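Local atomic coordinates of retinol dehydratase (Spodoptera frugiperda, PDB entry 1FMJ), a protein that binds retinol and adenosine 3',5'-diphosphate in a sulfotransferase-type fold closed by a helical lid, and converts retinol by dehydration. Residues K206-N209 / F210-W214. Numbering follows the deposited sequence.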
# COMPACT_ATOMS: atom_id res chain seq x y z
N LYS A 206 -6.54 -13.05 16.47
CA LYS A 206 -5.43 -13.14 17.42
C LYS A 206 -4.78 -14.52 17.50
O LYS A 206 -3.57 -14.63 17.69
CB LYS A 206 -5.91 -12.70 18.81
N GLN A 207 -5.58 -15.57 17.34
CA GLN A 207 -5.06 -16.94 17.41
C GLN A 207 -4.39 -17.40 16.12
O GLN A 207 -3.99 -18.56 16.00
CB GLN A 207 -6.19 -17.90 17.79
N SER A 208 -4.27 -16.49 15.15
CA SER A 208 -3.63 -16.81 13.87
C SER A 208 -2.16 -16.40 13.91
O SER A 208 -1.81 -15.42 14.58
CB SER A 208 -4.33 -16.09 12.72
OG SER A 208 -5.60 -16.67 12.43
N ASN A 209 -1.31 -17.15 13.22
CA ASN A 209 0.12 -16.86 13.18
C ASN A 209 0.60 -16.47 11.78
O ASN A 209 -0.19 -16.39 10.83
CB ASN A 209 0.94 -18.06 13.66
CG ASN A 209 0.66 -19.32 12.86
OD1 ASN A 209 0.49 -19.27 11.64
ND2 ASN A 209 0.64 -20.46 13.54
N PHE A 210 1.90 -16.24 11.64
CA PHE A 210 2.43 -15.83 10.35
C PHE A 210 2.31 -16.88 9.26
O PHE A 210 2.05 -16.55 8.10
CB PHE A 210 3.90 -15.42 10.47
CG PHE A 210 4.48 -14.98 9.16
CD1 PHE A 210 3.99 -13.85 8.51
CD2 PHE A 210 5.46 -15.74 8.54
CE1 PHE A 210 4.47 -13.48 7.26
CE2 PHE A 210 5.94 -15.38 7.29
CZ PHE A 210 5.44 -14.25 6.64
N LYS A 211 2.49 -18.15 9.60
CA LYS A 211 2.39 -19.19 8.58
C LYS A 211 0.99 -19.23 7.98
O LYS A 211 0.85 -19.46 6.79
CB LYS A 211 2.75 -20.56 9.15
CG LYS A 211 2.75 -21.64 8.09
CD LYS A 211 3.20 -22.98 8.65
CE LYS A 211 3.27 -24.03 7.56
NZ LYS A 211 3.50 -25.39 8.13
N ASP A 212 -0.04 -19.00 8.80
CA ASP A 212 -1.40 -18.98 8.28
C ASP A 212 -1.54 -17.76 7.38
O ASP A 212 -2.25 -17.77 6.39
CB ASP A 212 -2.44 -18.86 9.40
CG ASP A 212 -2.44 -20.03 10.34
OD1 ASP A 212 -2.22 -21.16 9.88
OD2 ASP A 212 -2.69 -19.81 11.55
N PHE A 213 -0.85 -16.69 7.76
CA PHE A 213 -0.90 -15.47 6.97
C PHE A 213 -0.20 -15.72 5.64
O PHE A 213 -0.66 -15.29 4.59
CB PHE A 213 -0.22 -14.32 7.72
CG PHE A 213 -0.36 -12.99 7.02
CD1 PHE A 213 -1.53 -12.25 7.13
CD2 PHE A 213 0.65 -12.51 6.20
CE1 PHE A 213 -1.69 -11.05 6.44
CE2 PHE A 213 0.50 -11.31 5.49
CZ PHE A 213 -0.67 -10.58 5.62
N TRP A 214 0.92 -16.44 5.70
CA TRP A 214 1.70 -16.77 4.50
C TRP A 214 0.94 -17.65 3.52
O TRP A 214 1.04 -17.48 2.31
CB TRP A 214 3.01 -17.45 4.88
CG TRP A 214 3.68 -18.15 3.72
CD1 TRP A 214 3.78 -19.49 3.52
CD2 TRP A 214 4.35 -17.53 2.61
NE1 TRP A 214 4.46 -19.75 2.36
CE2 TRP A 214 4.82 -18.57 1.78
CE3 TRP A 214 4.59 -16.20 2.24
CZ2 TRP A 214 5.53 -18.31 0.60
CZ3 TRP A 214 5.29 -15.94 1.07
CH2 TRP A 214 5.75 -17.00 0.26
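A capping box formed by Asn209 and Asp212 starts helix 210-218, where the loop after helix 187-200 turns into the new helix. The amide oxygen of Asn209 does the first half of the work: OD1 accepts from the backbone N of Asp212 at 2.9 Å, with an N-H...O angle of 158° and the donor almost in line with the side-chain C=O. CG sits between the backbone N and carbonyl carbon of Asn209 (chi1 57°), which turns OD1 toward the N-H of Asp212. The reciprocal half is looser, a weak though straight bond from Asn209 N to Asp212 OD2 at 3.4 Å. Amide and carboxylate planes lie 23° apart, and two acceptors, Asn209 OD1 and Asp212 OD2, approach to 3.2 Å, probably tolerated because each faces a backbone N-H. With an alanine here instead of Asp212, the backbone N-H of Asn209 would probably lose its weak carboxylate acceptor, and the box would become one-sided. The first full i to i+4 bond is Phe213 N to Asn209 O at 3.2 Å; Asp212 N adds a weak bond to the same carbonyl. Trp214 N to Phe210 O follows at 2.7 Å. Beyond the cap, Phe210 meets Phe195 edge-to-face, and Lys211 NZ forms a salt bridge with Glu326. Side chain and backbone thus exchange bonds between the N-cap residue and the third residue after it, the signature of a capping box at a helix N-terminus.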